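Local coordinates for superantigen-like protein SSL10 (Staphylococcus aureus subsp. aureus, PDB 6LWT), which probably blocks classical-pathway complement activation by binding the Fc region of human IgG, and probably impairs plasma clotting through prothrombin and a second coagulation factor, at residues D14-Y22 / L174-M183; T88-T98 / K127-E135. All coordinates share one frame; numbering follows the deposited sequence.

Contact 1 of 2, residues D14-Y22 / L174-M183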
loop_
_atom_site.group_PDB
_atom_site.type_symbol
_atom_site.label_atom_id
_atom_site.label_comp_id
_atom_site.label_asym_id
_atom_site.label_seq_id
_atom_site.Cartn_x
_atom_site.Cartn_y
_atom_site.Cartn_z
ATOM N N ASP A 14 -5.839 -9.697 16.536
ATOM C CA ASP A 14 -5.529 -9.433 15.127
ATOM C C ASP A 14 -6.009 -8.041 14.707
ATOM O O ASP A 14 -5.292 -7.329 14.017
ATOM C CB ASP A 14 -6.090 -10.499 14.185
ATOM C CG ASP A 14 -5.556 -10.351 12.770
ATOM O OD1 ASP A 14 -4.395 -9.909 12.616
ATOM O OD2 ASP A 14 -6.285 -10.665 11.808
ATOM N N LYS A 15 -7.195 -7.652 15.156
ATOM C CA LYS A 15 -7.683 -6.288 14.952
ATOM C C LYS A 15 -6.715 -5.229 15.485
ATOM O O LYS A 15 -6.450 -4.244 14.798
ATOM C CB LYS A 15 -9.054 -6.117 15.579
ATOM C CG LYS A 15 -9.711 -4.782 15.281
ATOM C CD LYS A 15 -11.162 -4.802 15.749
ATOM C CE LYS A 15 -11.571 -3.525 16.454
ATOM N NZ LYS A 15 -10.971 -3.472 17.809
ATOM N N GLU A 16 -6.182 -5.426 16.695
ATOM C CA GLU A 16 -5.198 -4.498 17.246
ATOM C C GLU A 16 -3.884 -4.508 16.441
ATOM O O GLU A 16 -3.292 -3.463 16.203
ATOM C CB GLU A 16 -4.921 -4.811 18.731
ATOM C CG GLU A 16 -4.022 -3.790 19.434
ATOM C CD GLU A 16 -4.538 -2.357 19.397
ATOM O OE1 GLU A 16 -5.779 -2.152 19.452
ATOM O OE2 GLU A 16 -3.696 -1.431 19.335
ATOM N N ALA A 17 -3.449 -5.686 16.015
ATOM C CA ALA A 17 -2.257 -5.801 15.185
ATOM C C ALA A 17 -2.428 -5.037 13.863
ATOM O O ALA A 17 -1.502 -4.386 13.403
ATOM C CB ALA A 17 -1.939 -7.259 14.905
ATOM N N LEU A 18 -3.619 -5.098 13.279
ATOM C CA LEU A 18 -3.906 -4.337 12.050
ATOM C C LEU A 18 -3.893 -2.839 12.292
ATOM O O LEU A 18 -3.320 -2.090 11.503
ATOM C CB LEU A 18 -5.227 -4.798 11.415
ATOM C CG LEU A 18 -5.203 -6.221 10.835
ATOM C CD1 LEU A 18 -6.601 -6.770 10.589
ATOM C CD2 LEU A 18 -4.388 -6.254 9.549
ATOM N N TYR A 19 -4.484 -2.408 13.414
ATOM C CA TYR A 19 -4.482 -1.006 13.788
ATOM C C TYR A 19 -3.057 -0.464 13.907
ATOM O O TYR A 19 -2.721 0.603 13.376
ATOM C CB TYR A 19 -5.248 -0.813 15.114
ATOM C CG TYR A 19 -5.108 0.582 15.644
ATOM C CD1 TYR A 19 -5.690 1.648 14.976
ATOM C CD2 TYR A 19 -4.382 0.842 16.800
ATOM C CE1 TYR A 19 -5.540 2.942 15.429
ATOM C CE2 TYR A 19 -4.224 2.138 17.274
ATOM C CZ TYR A 19 -4.803 3.188 16.583
ATOM O OH TYR A 19 -4.673 4.484 17.034
ATOM N N ARG A 20 -2.218 -1.214 14.613
ATOM C CA ARG A 20 -0.838 -0.806 14.809
ATOM C C ARG A 20 -0.069 -0.794 13.481
ATOM O O ARG A 20 0.626 0.173 13.202
ATOM C CB ARG A 20 -0.134 -1.674 15.878
ATOM C CG ARG A 20 -0.675 -1.528 17.311
ATOM C CD ARG A 20 -0.921 -0.085 17.782
ATOM N NE ARG A 20 0.276 0.770 17.789
ATOM C CZ ARG A 20 1.182 0.847 18.776
ATOM N NH1 ARG A 20 1.080 0.120 19.890
ATOM N NH2 ARG A 20 2.220 1.665 18.643
ATOM N N TYR A 21 -0.229 -1.834 12.662
ATOM C CA TYR A 21 0.515 -1.907 11.401
ATOM C C TYR A 21 0.190 -0.752 10.471
ATOM O O TYR A 21 1.084 -0.098 9.936
ATOM C CB TYR A 21 0.268 -3.231 10.691
ATOM C CG TYR A 21 1.055 -3.360 9.409
ATOM C CD1 TYR A 21 2.417 -3.680 9.429
ATOM C CD2 TYR A 21 0.455 -3.118 8.167
ATOM C CE1 TYR A 21 3.148 -3.780 8.246
ATOM C CE2 TYR A 21 1.180 -3.209 6.986
ATOM C CZ TYR A 21 2.513 -3.571 7.022
ATOM O OH TYR A 21 3.226 -3.670 5.843
ATOM N N TYR A 22 -1.108 -0.494 10.311
ATOM C CA TYR A 22 -1.603 0.502 9.369
ATOM C C TYR A 22 -1.622 1.935 9.904
ATOM O O TYR A 22 -2.027 2.844 9.186
ATOM C CB TYR A 22 -2.975 0.056 8.814
ATOM C CG TYR A 22 -2.861 -1.041 7.776
ATOM C CD1 TYR A 22 -2.335 -0.754 6.513
ATOM C CD2 TYR A 22 -3.263 -2.362 8.042
ATOM C CE1 TYR A 22 -2.202 -1.735 5.555
ATOM C CE2 TYR A 22 -3.127 -3.366 7.087
ATOM C CZ TYR A 22 -2.600 -3.038 5.835
ATOM O OH TYR A 22 -2.483 -3.987 4.856
ATOM N N LEU A 174 -10.035 -6.525 4.458
ATOM C CA LEU A 174 -9.634 -5.740 5.624
ATOM C C LEU A 174 -9.448 -6.594 6.894
ATOM O O LEU A 174 -8.859 -6.116 7.850
ATOM C CB LEU A 174 -10.595 -4.578 5.894
ATOM C CG LEU A 174 -10.719 -3.585 4.722
ATOM C CD1 LEU A 174 -11.831 -2.606 5.035
ATOM C CD2 LEU A 174 -9.398 -2.881 4.480
ATOM N N ARG A 175 -9.879 -7.850 6.875
ATOM C CA ARG A 175 -9.664 -8.743 8.016
ATOM C C ARG A 175 -8.219 -9.243 8.161
ATOM O O ARG A 175 -7.882 -9.813 9.189
ATOM C CB ARG A 175 -10.593 -9.936 7.955
ATOM C CG ARG A 175 -12.078 -9.595 7.872
ATOM C CD ARG A 175 -12.913 -10.846 7.623
ATOM N NE ARG A 175 -12.551 -11.469 6.343
ATOM C CZ ARG A 175 -13.017 -12.637 5.908
ATOM N NH1 ARG A 175 -13.902 -13.327 6.622
ATOM N NH2 ARG A 175 -12.601 -13.114 4.742
ATOM N N SER A 176 -7.376 -9.044 7.155
ATOM C CA SER A 176 -5.963 -9.354 7.305
ATOM C C SER A 176 -5.052 -8.355 6.626
ATOM O O SER A 176 -5.484 -7.496 5.829
ATOM C CB SER A 176 -5.683 -10.764 6.790
ATOM O OG SER A 176 -6.187 -10.915 5.493
ATOM N N LYS A 177 -3.769 -8.490 6.937
ATOM C CA LYS A 177 -2.746 -7.651 6.315
ATOM C C LYS A 177 -2.637 -8.017 4.844
ATOM O O LYS A 177 -2.816 -9.176 4.480
ATOM C CB LYS A 177 -1.390 -7.824 7.007
ATOM C CG LYS A 177 -0.461 -6.641 6.794
ATOM C CD LYS A 177 1.039 -6.959 6.884
ATOM C CE LYS A 177 1.552 -7.065 8.300
ATOM N NZ LYS A 177 3.038 -7.237 8.325
ATOM N N LEU A 178 -2.342 -7.044 3.982
ATOM C CA LEU A 178 -1.999 -7.384 2.596
ATOM C C LEU A 178 -0.810 -8.347 2.630
ATOM O O LEU A 178 0.107 -8.146 3.402
ATOM C CB LEU A 178 -1.614 -6.145 1.790
ATOM C CG LEU A 178 -1.311 -6.348 0.307
ATOM C CD1 LEU A 178 -2.547 -6.786 -0.455
ATOM C CD2 LEU A 178 -0.780 -5.063 -0.296
ATOM N N LYS A 179 -0.839 -9.396 1.810
ATOM C CA LYS A 179 0.291 -10.323 1.763
ATOM C C LYS A 179 1.504 -9.742 1.095
ATOM O O LYS A 179 1.385 -8.966 0.129
ATOM C CB LYS A 179 -0.111 -11.627 1.086
ATOM C CG LYS A 179 -1.117 -12.371 1.958
ATOM C CD LYS A 179 -1.120 -13.842 1.651
ATOM C CE LYS A 179 -2.079 -14.570 2.590
ATOM N NZ LYS A 179 -2.537 -15.800 1.908
ATOM N N PHE A 180 2.684 -10.163 1.572
ATOM C CA PHE A 180 3.954 -9.665 1.034
ATOM C C PHE A 180 4.052 -9.883 -0.466
ATOM O O PHE A 180 4.504 -8.994 -1.193
ATOM C CB PHE A 180 5.173 -10.331 1.715
ATOM C CG PHE A 180 5.469 -9.853 3.130
ATOM C CD1 PHE A 180 4.793 -8.792 3.726
ATOM C CD2 PHE A 180 6.512 -10.455 3.847
ATOM C CE1 PHE A 180 5.112 -8.367 5.005
ATOM C CE2 PHE A 180 6.838 -10.028 5.127
ATOM C CZ PHE A 180 6.133 -8.985 5.711
ATOM N N LYS A 181 3.565 -11.031 -0.934
ATOM C CA LYS A 181 3.678 -11.399 -2.348
ATOM C C LYS A 181 2.999 -10.408 -3.308
ATOM O O LYS A 181 3.326 -10.404 -4.499
ATOM C CB LYS A 181 3.134 -12.818 -2.595
ATOM C CG LYS A 181 1.621 -12.964 -2.475
ATOM C CD LYS A 181 1.149 -14.374 -2.814
ATOM C CE LYS A 181 0.741 -15.175 -1.595
ATOM N NZ LYS A 181 -0.401 -16.089 -1.924
ATOM N N TYR A 182 2.066 -9.590 -2.796
ATOM C CA TYR A 182 1.354 -8.598 -3.612
ATOM C C TYR A 182 1.855 -7.165 -3.473
ATOM O O TYR A 182 1.317 -6.271 -4.132
ATOM C CB TYR A 182 -0.151 -8.640 -3.283
ATOM C CG TYR A 182 -0.757 -10.008 -3.499
ATOM C CD1 TYR A 182 -0.665 -10.629 -4.737
ATOM C CD2 TYR A 182 -1.432 -10.681 -2.471
ATOM C CE1 TYR A 182 -1.211 -11.894 -4.953
ATOM C CE2 TYR A 182 -1.992 -11.939 -2.678
ATOM C CZ TYR A 182 -1.862 -12.549 -3.915
ATOM O OH TYR A 182 -2.383 -13.803 -4.157
ATOM N N MET A 183 2.885 -6.943 -2.658
ATOM C CA MET A 183 3.330 -5.587 -2.350
ATOM C C MET A 183 4.233 -4.967 -3.409
ATOM O O MET A 183 4.592 -3.799 -3.292
ATOM C CB MET A 183 4.025 -5.549 -0.989
ATOM C CG MET A 183 3.047 -5.706 0.148
ATOM S SD MET A 183 3.865 -5.710 1.731
ATOM C CE MET A 183 2.460 -5.748 2.811
#
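Tyr22 OH is gripped from two quarters: it takes the backbone N-H of Leu178 and is also hydrogen-bonded to the carboxylate of Asp137 on helix 133-148. The first bond is moderately long, 3.2 Å from Leu178 N to Tyr22 OH, but almost perfectly straight at 177°, and the amide nitrogen reaches the hydroxyl close to the plane of the ring. Leu178 CB lies beside the same oxygen. Its neighbour Tyr21 meets the other segment mainly with a ring face. The Tyr21 ring swings out with CG anti to the backbone N (chi1 -178°), and Lys177 lays its aliphatic chain across it at about a right angle. A bend at chi3 (-80°) brings Lys177 CE over the centre of the Tyr21 ring, 3.6 Å from the centroid, a CH-pi contact. The chain then runs on straight, so that the ammonium lies off-centre: Lys177 NZ is 4.0 Å from the centroid of Tyr21 in a cation-pi contact. Glu78 binds both partners, by a salt bridge to Lys177 NZ and a hydrogen bond to Tyr21 OH, while Met183 CE touches that hydroxyl at 3.8 Å. Toward the N-terminal end of the helix, the methyls of Leu18 pack on the loop's backbone, CD1 against the carbonyl oxygens of Leu174 and Arg175, CD2 3.5 Å from Lys177 N. Helix 14-22 thus docks by its side chains on the loop that joins strands 169-173 and 186-188 of the beta-grasp half. Glu78 probably balances the charge of Lys177 and, holding both Lys177 NZ and Tyr21 OH, fixes the ammonium beside the ring; much of the contact is then CH-pi packing, whereas the buried Tyr22 hydroxyl is satisfied through both Leu178 and Asp137.

Contact 2 of 2, residues T88-T98 / K127-E135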
loop_
_atom_site.group_PDB
_atom_site.type_symbol
_atom_site.label_atom_id
_atom_site.label_comp_id
_atom_site.label_asym_id
_atom_site.label_seq_id
_atom_site.Cartn_x
_atom_site.Cartn_y
_atom_site.Cartn_z
ATOM N N THR A 88 11.493 -3.214 4.995
ATOM C CA THR A 88 10.221 -2.944 4.309
ATOM C C THR A 88 10.078 -3.982 3.185
ATOM O O THR A 88 11.060 -4.641 2.801
ATOM C CB THR A 88 10.167 -1.479 3.813
ATOM O OG1 THR A 88 8.881 -1.166 3.238
ATOM C CG2 THR A 88 11.277 -1.186 2.818
ATOM N N VAL A 89 8.860 -4.136 2.663
ATOM C CA VAL A 89 8.589 -5.140 1.627
ATOM C C VAL A 89 7.963 -4.450 0.412
ATOM O O VAL A 89 6.975 -3.747 0.545
ATOM C CB VAL A 89 7.649 -6.242 2.139
ATOM C CG1 VAL A 89 7.349 -7.266 1.044
ATOM C CG2 VAL A 89 8.215 -6.956 3.378
ATOM N N GLY A 90 8.526 -4.694 -0.766
ATOM C CA GLY A 90 7.989 -4.164 -2.032
ATOM C C GLY A 90 7.993 -2.659 -2.088
ATOM O O GLY A 90 8.871 -2.006 -1.546
ATOM N N GLY A 91 6.970 -2.096 -2.718
ATOM C CA GLY A 91 6.791 -0.654 -2.702
ATOM C C GLY A 91 7.739 0.122 -3.594
ATOM O O GLY A 91 7.862 1.305 -3.407
ATOM N N VAL A 92 8.381 -0.532 -4.570
ATOM C CA VAL A 92 9.402 0.092 -5.418
ATOM C C VAL A 92 8.897 0.248 -6.850
ATOM O O VAL A 92 8.429 -0.722 -7.439
ATOM C CB VAL A 92 10.695 -0.753 -5.484
ATOM C CG1 VAL A 92 11.765 -0.042 -6.295
ATOM C CG2 VAL A 92 11.212 -1.063 -4.083
ATOM N N ILE A 93 9.030 1.455 -7.383
ATOM C CA ILE A 93 8.757 1.767 -8.793
ATOM C C ILE A 93 9.994 2.418 -9.429
ATOM O O ILE A 93 10.548 3.387 -8.888
ATOM C CB ILE A 93 7.556 2.730 -8.943
ATOM C CG1 ILE A 93 6.281 2.084 -8.403
ATOM C CG2 ILE A 93 7.379 3.127 -10.416
ATOM C CD1 ILE A 93 5.154 3.074 -8.112
ATOM N N GLN A 94 10.410 1.905 -10.585
ATOM C CA GLN A 94 11.647 2.370 -11.230
ATOM C C GLN A 94 11.527 3.709 -11.940
ATOM O O GLN A 94 12.452 4.513 -11.872
ATOM C CB GLN A 94 12.215 1.298 -12.157
ATOM C CG GLN A 94 12.721 0.103 -11.354
ATOM C CD GLN A 94 13.179 -1.083 -12.192
ATOM O OE1 GLN A 94 12.601 -2.166 -12.108
ATOM N NE2 GLN A 94 14.235 -0.894 -12.973
ATOM N N ASN A 95 10.424 3.979 -12.618
ATOM C CA ASN A 95 10.316 5.283 -13.298
ATOM C C ASN A 95 8.998 5.931 -13.003
ATOM O O ASN A 95 8.050 5.811 -13.772
ATOM C CB ASN A 95 10.543 5.151 -14.806
ATOM C CG ASN A 95 12.007 4.949 -15.148
ATOM O OD1 ASN A 95 12.863 5.746 -14.744
ATOM N ND2 ASN A 95 12.309 3.883 -15.887
ATOM N N ASN A 96 8.943 6.594 -11.855
ATOM C CA ASN A 96 7.736 7.265 -11.447
ATOM C C ASN A 96 7.874 8.770 -11.610
ATOM O O ASN A 96 8.975 9.318 -11.645
ATOM C CB ASN A 96 7.353 6.884 -10.012
ATOM C CG ASN A 96 5.839 6.823 -9.806
ATOM O OD1 ASN A 96 5.059 7.194 -10.690
ATOM N ND2 ASN A 96 5.423 6.377 -8.636
ATOM N N LYS A 97 6.725 9.420 -11.692
ATOM C CA LYS A 97 6.615 10.834 -11.996
ATOM C C LYS A 97 5.459 11.333 -11.149
ATOM O O LYS A 97 4.508 10.577 -10.920
ATOM C CB LYS A 97 6.336 10.921 -13.495
ATOM C CG LYS A 97 5.865 12.235 -14.081
ATOM C CD LYS A 97 5.865 12.071 -15.595
ATOM C CE LYS A 97 5.219 13.229 -16.336
ATOM N NZ LYS A 97 4.617 12.746 -17.613
ATOM N N THR A 98 5.541 12.563 -10.640
ATOM C CA THR A 98 4.406 13.155 -9.904
ATOM C C THR A 98 3.791 14.344 -10.658
ATOM O O THR A 98 4.431 15.378 -10.865
ATOM C CB THR A 98 4.771 13.546 -8.454
ATOM O OG1 THR A 98 5.594 14.713 -8.454
ATOM C CG2 THR A 98 5.471 12.375 -7.709
ATOM N N LYS A 127 -1.463 11.435 -6.497
ATOM C CA LYS A 127 -0.580 12.420 -7.167
ATOM C C LYS A 127 0.384 11.748 -8.157
ATOM O O LYS A 127 0.707 12.323 -9.196
ATOM C CB LYS A 127 0.258 13.252 -6.175
ATOM C CG LYS A 127 -0.347 13.582 -4.819
ATOM C CD LYS A 127 -1.563 14.491 -4.877
ATOM C CE LYS A 127 -2.424 14.287 -3.638
ATOM N NZ LYS A 127 -3.299 15.452 -3.365
ATOM N N LYS A 128 0.825 10.535 -7.842
ATOM C CA LYS A 128 1.794 9.821 -8.674
ATOM C C LYS A 128 1.177 9.242 -9.947
ATOM O O LYS A 128 0.016 8.855 -9.969
ATOM C CB LYS A 128 2.419 8.675 -7.882
ATOM C CG LYS A 128 3.136 9.074 -6.610
ATOM C CD LYS A 128 3.383 7.858 -5.729
ATOM C CE LYS A 128 4.661 8.060 -4.942
ATOM N NZ LYS A 128 4.882 7.014 -3.926
ATOM N N GLU A 129 1.983 9.149 -10.996
ATOM C CA GLU A 129 1.599 8.461 -12.227
ATOM C C GLU A 129 1.422 6.962 -12.017
ATOM O O GLU A 129 0.592 6.336 -12.681
ATOM C CB GLU A 129 2.661 8.677 -13.318
ATOM C CG GLU A 129 2.452 7.851 -14.581
ATOM C CD GLU A 129 3.423 8.192 -15.705
ATOM O OE1 GLU A 129 3.612 9.400 -15.988
ATOM O OE2 GLU A 129 3.981 7.248 -16.315
ATOM N N LYS A 130 2.264 6.381 -11.168
ATOM C CA LYS A 130 2.182 4.957 -10.835
ATOM C C LYS A 130 2.134 4.808 -9.334
ATOM O O LYS A 130 2.678 5.629 -8.618
ATOM C CB LYS A 130 3.390 4.191 -11.365
ATOM C CG LYS A 130 3.228 3.716 -12.795
ATOM C CD LYS A 130 4.580 3.301 -13.375
ATOM C CE LYS A 130 4.649 3.523 -14.878
ATOM N NZ LYS A 130 6.060 3.638 -15.308
ATOM N N ILE A 131 1.463 3.753 -8.864
ATOM C CA ILE A 131 1.336 3.517 -7.439
ATOM C C ILE A 131 1.338 2.015 -7.228
ATOM O O ILE A 131 0.638 1.285 -7.949
ATOM C CB ILE A 131 0.071 4.200 -6.849
ATOM C CG1 ILE A 131 0.093 4.139 -5.323
ATOM C CG2 ILE A 131 -1.239 3.604 -7.387
ATOM C CD1 ILE A 131 -0.928 5.032 -4.654
ATOM N N THR A 132 2.156 1.534 -6.286
ATOM C CA THR A 132 2.078 0.128 -5.927
ATOM C C THR A 132 0.755 -0.180 -5.243
ATOM O O THR A 132 0.166 0.671 -4.548
ATOM C CB THR A 132 3.249 -0.337 -5.024
ATOM O OG1 THR A 132 3.306 0.461 -3.826
ATOM C CG2 THR A 132 4.568 -0.226 -5.803
ATOM N N LEU A 133 0.306 -1.415 -5.403
ATOM C CA LEU A 133 -0.800 -1.914 -4.580
ATOM C C LEU A 133 -0.509 -1.778 -3.095
ATOM O O LEU A 133 -1.416 -1.485 -2.320
ATOM C CB LEU A 133 -1.185 -3.347 -4.957
ATOM C CG LEU A 133 -2.369 -3.941 -4.171
ATOM C CD1 LEU A 133 -3.680 -3.208 -4.427
ATOM C CD2 LEU A 133 -2.539 -5.408 -4.499
ATOM N N LYS A 134 0.755 -1.947 -2.696
ATOM C CA LYS A 134 1.175 -1.712 -1.321
ATOM C C LYS A 134 0.802 -0.318 -0.795
ATOM O O LYS A 134 0.217 -0.184 0.286
ATOM C CB LYS A 134 2.692 -1.876 -1.230
ATOM C CG LYS A 134 3.245 -1.628 0.147
ATOM C CD LYS A 134 4.753 -1.426 0.102
ATOM C CE LYS A 134 5.318 -1.368 1.496
ATOM N NZ LYS A 134 5.100 -2.623 2.250
ATOM N N GLU A 135 1.177 0.713 -1.554
ATOM C CA GLU A 135 0.945 2.098 -1.134
ATOM C C GLU A 135 -0.542 2.433 -1.149
ATOM O O GLU A 135 -1.042 3.109 -0.244
ATOM C CB GLU A 135 1.711 3.070 -2.046
ATOM C CG GLU A 135 1.574 4.519 -1.609
ATOM C CD GLU A 135 2.383 5.513 -2.431
ATOM O OE1 GLU A 135 3.354 5.129 -3.116
ATOM O OE2 GLU A 135 2.049 6.712 -2.362
HETATM O O HOH W 1 6.831 -3.085 4.429
#
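Asn96 uses both ends of its amide on the backbone of Lys130: ND2 comes in from above the Lys130 carbonyl plane to donate to Lys130 O at 2.8 Å, and OD1 accepts from Lys130 N at 2.9 Å. The same OD1 also takes Lys97 N, from above its carbonyl plane, while ND2 has a further acceptor in Asp72. Next to this pairing Glu129 N bonds to Lys97 O at 172°. The packed middle belongs to Ile93, whose CD1 lies 3.6 Å from Lys130 O; Ile93 and Thr132 run alongside each other in opposite senses, CG1 against CG2. Thr132, the N-cap of helix 133-148, turns OG1 to Glu135 N. Beyond it Lys134 passes close to Gly91, its CD 3.6 Å from Gly91 CA; bent at chi4 (62°), it delivers NZ to Val89 O at 2.8 Å, in the carbonyl plane, and to a water that also receives Val89 N-H. The outer end is looser: Lys97 NZ and Glu129 OE1 form only a long salt bridge of 3.9 Å, and Lys130 NZ bonds weakly to Asn95 O. Short bonds to backbone groups, from Asn96 and from the buried Lys134, thus tie the two segments together, while the charged groups at the edge are held by long or weak ones.

Contact 2 joins the OB-fold half of the chain to the beta-grasp half, the two-domain plan of the staphylococcal/streptococcal toxin family; in contact 1 the N-terminal helix packs on a loop of the beta-grasp half. Their centres lie about 19 Å apart, on opposite sides of the chain's centre. Along the sequence, contact 2 is nested within the loop closed by contact 1: helix 14-22 comes first, then 88-98, 127-135 and finally 174-183. Helix 133-148 is shared: it starts in contact 2 and is touched by Tyr22, Leu178 and Met183 of contact 1. The two contacts meet where Met183 O probably hydrogen-bonds to Gly91 N at 3.0 Å and Phe180 packs on Val89.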